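Local coordinates for 3-oxoacyl-[acyl-carrier-protein] synthase, mitochondrial (Arabidopsis thaliana, PDB 2IX4) that catalyses the condensing step of mitochondrial fatty acid synthesis, lengthening acyl chains on acyl carrier protein by two carbons taken from malonyl-ACP, at residues A[50-53]-A[54-58]; A[133-136]-A[137-141]. One frame throughout, in Å; residues are numbered along the deposited sequence.

Contact 1 of 2, residues A[50-53]-A[54-58]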
loop_
_atom_site.group_PDB
_atom_site.type_symbol
_atom_site.label_atom_id
_atom_site.label_comp_id
_atom_site.label_asym_id
_atom_site.label_seq_id
_atom_site.Cartn_x
_atom_site.Cartn_y
_atom_site.Cartn_z
ATOM N N LYS A 50 22.617 21.008 9.576
ATOM C CA LYS A 50 21.999 21.331 8.284
ATOM C C LYS A 50 23.053 21.494 7.190
ATOM O O LYS A 50 22.970 20.856 6.136
ATOM C CB LYS A 50 21.188 22.625 8.370
ATOM C CG LYS A 50 19.852 22.521 9.076
ATOM C CD LYS A 50 19.146 23.871 9.002
ATOM C CE LYS A 50 17.947 23.936 9.914
ATOM N NZ LYS A 50 17.327 25.295 9.881
ATOM N N LEU A 51 24.038 22.353 7.456
ATOM C CA LEU A 51 25.121 22.632 6.511
ATOM C C LEU A 51 25.889 21.369 6.137
ATOM O O LEU A 51 26.096 21.101 4.952
ATOM C CB LEU A 51 26.077 23.702 7.059
ATOM C CG LEU A 51 25.614 25.166 7.065
ATOM C CD1 LEU A 51 26.493 26.006 7.988
ATOM C CD2 LEU A 51 25.589 25.765 5.665
ATOM N N TYR A 52 26.287 20.590 7.143
ATOM C CA TYR A 52 26.965 19.316 6.905
ATOM C C TYR A 52 26.124 18.387 6.033
ATOM O O TYR A 52 26.636 17.788 5.084
ATOM C CB TYR A 52 27.321 18.598 8.216
ATOM C CG TYR A 52 27.516 17.105 8.014
ATOM C CD1 TYR A 52 28.753 16.588 7.628
ATOM C CD2 TYR A 52 26.449 16.215 8.174
ATOM C CE1 TYR A 52 28.925 15.220 7.422
ATOM C CE2 TYR A 52 26.608 14.852 7.961
ATOM C CZ TYR A 52 27.846 14.363 7.593
ATOM O OH TYR A 52 27.996 13.013 7.391
ATOM N N THR A 53 24.842 18.261 6.372
ATOM C CA THR A 53 23.950 17.327 5.691
ATOM C C THR A 53 23.784 17.690 4.217
ATOM O O THR A 53 23.877 16.818 3.348
ATOM C CB THR A 53 22.572 17.229 6.393
ATOM O OG1 THR A 53 22.762 16.843 7.760
ATOM C CG2 THR A 53 21.684 16.200 5.708
ATOM N N PHE A 54 23.550 18.977 3.946
ATOM C CA PHE A 54 23.429 19.485 2.577
ATOM C C PHE A 54 24.620 19.079 1.706
ATOM O O PHE A 54 24.449 18.633 0.572
ATOM C CB PHE A 54 23.278 21.011 2.581
ATOM C CG PHE A 54 22.934 21.590 1.235
ATOM C CD1 PHE A 54 21.614 21.625 0.795
ATOM C CD2 PHE A 54 23.931 22.101 0.404
ATOM C CE1 PHE A 54 21.289 22.158 -0.453
ATOM C CE2 PHE A 54 23.615 22.634 -0.848
ATOM C CZ PHE A 54 22.290 22.665 -1.273
ATOM N N ASP A 55 25.820 19.231 2.257
ATOM C CA ASP A 55 27.057 18.892 1.564
ATOM C C ASP A 55 27.191 17.409 1.226
ATOM O O ASP A 55 27.956 17.048 0.333
ATOM C CB ASP A 55 28.260 19.359 2.384
ATOM C CG ASP A 55 28.528 20.850 2.241
ATOM O OD1 ASP A 55 27.793 21.540 1.498
ATOM O OD2 ASP A 55 29.490 21.336 2.870
ATOM N N GLN A 56 26.439 16.553 1.917
ATOM C CA GLN A 56 26.514 15.105 1.676
ATOM C C GLN A 56 25.616 14.649 0.533
ATOM O O GLN A 56 25.668 13.489 0.119
ATOM C CB GLN A 56 26.193 14.307 2.947
ATOM C CG GLN A 56 27.004 14.696 4.182
ATOM C CD GLN A 56 28.456 15.012 3.876
ATOM O OE1 GLN A 56 29.218 14.144 3.437
ATOM N NE2 GLN A 56 28.850 16.259 4.122
ATOM N N LEU A 57 24.800 15.568 0.025
ATOM C CA LEU A 57 23.842 15.261 -1.027
ATOM C C LEU A 57 24.449 15.412 -2.421
ATOM O O LEU A 57 24.810 16.514 -2.842
ATOM C CB LEU A 57 22.595 16.140 -0.885
ATOM C CG LEU A 57 21.869 16.162 0.464
ATOM C CD1 LEU A 57 20.678 17.105 0.388
ATOM C CD2 LEU A 57 21.426 14.766 0.901
ATOM N N SER A 58 24.562 14.289 -3.126
ATOM C CA SER A 58 25.054 14.265 -4.501
ATOM C C SER A 58 24.112 15.026 -5.431
ATOM O O SER A 58 24.555 15.791 -6.290
ATOM C CB SER A 58 25.208 12.823 -4.976
ATOM O OG SER A 58 26.257 12.177 -4.279
HETATM O O HOH W 1 26.372 23.369 3.259
HETATM O O HOH W 2 29.721 11.837 5.879
#

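Contact 2 of 2, residues A[133-136]-A[137-141]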
loop_
_atom_site.group_PDB
_atom_site.type_symbol
_atom_site.label_atom_id
_atom_site.label_comp_id
_atom_site.label_asym_id
_atom_site.label_seq_id
_atom_site.Cartn_x
_atom_site.Cartn_y
_atom_site.Cartn_z
ATOM N N ALA A 133 11.544 12.205 15.025
ATOM C CA ALA A 133 11.309 11.281 16.134
ATOM C C ALA A 133 12.579 10.519 16.530
ATOM O O ALA A 133 12.857 10.338 17.717
ATOM C CB ALA A 133 10.191 10.315 15.783
ATOM N N ALA A 134 13.347 10.086 15.531
ATOM C CA ALA A 134 14.606 9.376 15.767
ATOM C C ALA A 134 15.643 10.268 16.450
ATOM O O ALA A 134 16.474 9.786 17.229
ATOM C CB ALA A 134 15.150 8.819 14.468
ATOM N N GLN A 135 15.580 11.568 16.162
ATOM C CA GLN A 135 16.433 12.564 16.820
ATOM C C GLN A 135 16.163 12.619 18.325
ATOM O O GLN A 135 17.082 12.833 19.118
ATOM C CB GLN A 135 16.229 13.947 16.187
ATOM C CG GLN A 135 17.210 15.016 16.652
ATOM C CD GLN A 135 16.781 16.423 16.270
ATOM O OE1 GLN A 135 15.692 16.631 15.732
ATOM N NE2 GLN A 135 17.636 17.398 16.552
ATOM N N LEU A 136 14.901 12.418 18.708
ATOM C CA LEU A 136 14.509 12.356 20.120
ATOM C C LEU A 136 15.176 11.186 20.847
ATOM O O LEU A 136 15.538 11.307 22.017
ATOM C CB LEU A 136 12.984 12.278 20.271
ATOM C CG LEU A 136 12.128 13.377 19.635
ATOM C CD1 LEU A 136 10.653 13.087 19.848
ATOM C CD2 LEU A 136 12.483 14.762 20.180
ATOM N N ILE A 137 15.337 10.061 20.151
ATOM C CA ILE A 137 16.078 8.922 20.699
ATOM C C ILE A 137 17.559 9.277 20.889
ATOM O O ILE A 137 18.117 9.060 21.965
ATOM C CB ILE A 137 15.929 7.646 19.822
ATOM C CG1 ILE A 137 14.461 7.204 19.759
ATOM C CG2 ILE A 137 16.810 6.510 20.360
ATOM C CD1 ILE A 137 14.169 6.122 18.727
ATOM N N CYS A 138 18.178 9.838 19.851
ATOM C CA CYS A 138 19.603 10.188 19.883
ATOM C C CYS A 138 19.932 11.219 20.963
ATOM O O CYS A 138 20.984 11.144 21.603
ATOM C CB CYS A 138 20.067 10.710 18.520
ATOM S SG CYS A 138 19.939 9.540 17.148
ATOM N N GLU A 139 19.025 12.174 21.157
ATOM C CA GLU A 139 19.249 13.290 22.074
ATOM C C GLU A 139 18.609 13.074 23.447
ATOM O O GLU A 139 18.695 13.938 24.326
ATOM C CB GLU A 139 18.760 14.598 21.441
ATOM C CG GLU A 139 19.529 14.981 20.180
ATOM C CD GLU A 139 19.086 16.299 19.569
ATOM O OE1 GLU A 139 18.179 16.961 20.122
ATOM O OE2 GLU A 139 19.654 16.673 18.520
ATOM N N LYS A 140 17.989 11.906 23.619
ATOM C CA LYS A 140 17.285 11.528 24.849
ATOM C C LYS A 140 16.191 12.527 25.235
ATOM O O LYS A 140 16.160 13.029 26.361
ATOM C CB LYS A 140 18.258 11.279 26.011
ATOM C CG LYS A 140 19.040 9.976 25.906
ATOM C CD LYS A 140 20.407 10.168 25.274
ATOM C CE LYS A 140 21.465 10.519 26.316
ATOM N NZ LYS A 140 21.808 9.355 27.176
ATOM N N ARG A 141 15.303 12.808 24.284
ATOM C CA ARG A 141 14.203 13.748 24.488
ATOM C C ARG A 141 12.862 13.143 24.061
ATOM O O ARG A 141 12.043 13.809 23.421
ATOM C CB ARG A 141 14.467 15.059 23.733
ATOM C CG ARG A 141 15.642 15.883 24.262
ATOM C CD ARG A 141 15.801 17.212 23.520
ATOM N NE ARG A 141 16.047 17.035 22.087
ATOM C CZ ARG A 141 15.176 17.335 21.125
ATOM N NH1 ARG A 141 13.984 17.841 21.425
ATOM N NH2 ARG A 141 15.499 17.134 19.852
#

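Contact 1 of 2, residues A[50-53]-A[54-58]
At the C-terminal part of helix 47-55, Gln56 folds back against Tyr52, four residues earlier. Gln56 NE2 donates to Tyr52 O at 2.9 Å, nearly straight at 164°. The accepting oxygen lies in the plane of the amide. The Gln56 chain bends at its second torsion (chi2 -39°), which folds the amide back over the ring. Gln56 CG sits over one face of Tyr52, 3.8 Å from the ring centroid, as a CH-pi contact. Ring and amide planes are stacked, only 8° apart. An alanine in place of Gln56 would probably cost Tyr52 O its strong amide donor and remove the CH-pi and amide stacking on this face of the ring.

Phe54 N bonds to Lys50 O at 2.9 Å, and Asp55 N to Leu51 O. Gln56 N bonds to Thr53 O at 2.9 Å. Water 1 bridges Leu51 O and Asp55 OD1, donating to both.

This part of the helix lies at the dimer interface. Tyr52 OH bonds to Leu142 N of the second subunit, while water 2 lies 2.6 Å from Tyr52 OH. Leu57 packs on helix 212-220 of its own chain.

Contact 2 of 2, residues A[133-136]-A[137-141]
Gln135, Leu136, Glu139 and Arg141 meet where helix 127-138 ends in a Schellman motif. Lys140 takes a positive phi of 57° and turns the chain back over the last turn.

The backbone bonds come first. Cys138 N donates to Ala134 O, and Glu139 N to Gln135 O at 2.9 Å. Two bonds close the motif. Lys140 N bonds to Ile137 O at 3.3 Å. Beside it, the six-to-one bond runs from Arg141 N to Leu136 O, 2.7 Å long and almost straight. It lies in the carbonyl plane, on a lone pair of the oxygen.

The polar side chains form a chain of three. Gln135 CG is anti to the backbone N (chi1 -171°), and the extended side chain reaches along the helix to Glu139. Gln135 NE2 donates to Glu139 OE2 at 2.9 Å, from above the carboxylate plane. The other end of the amide, Gln135 OE1, bonds to Ser44 of the same chain. Glu139 OE1 makes a salt bridge to Arg141, taking NE and NH2 side-on, both on the one oxygen. One carboxylate thus joins an amide to a guanidinium group, and its charge probably offsets that of Arg141. Lys140 reaches across the dimer, with NZ in a salt bridge to Glu48 of the second subunit.

Nonpolar contacts complete the turn and reach the second subunit. Ile137 packs on Met42 of the second subunit, and Ala134 meets Ala134 of that subunit. Within the turn, Leu136 crosses Arg141 at about a right angle. Its CD2 lies over one face of the guanidinium, 3.6 Å from Arg141 NH1.

Overall arrangement
From the N terminus, contact 1 comes first, at residues 50-58, where helix 47-55 runs out into the chain leading to strand 61-63. Contact 2 follows at residues 133-141, at the end of helix 127-138. Each joins neighbouring stretches of one chain, so neither closes a long loop. They stand in series and neither nest nor cross. Within one subunit the centres of contact 1 and contact 2 are about 20 Å apart, and their nearest atoms about 9 Å, without touching. The dimer brings the two regions together: Tyr52 and Thr53 pack on Arg141 and Ile137 of the second subunit. Both regions therefore belong to the subunit interface, away from the hexanoic acid pocket and the potassium site.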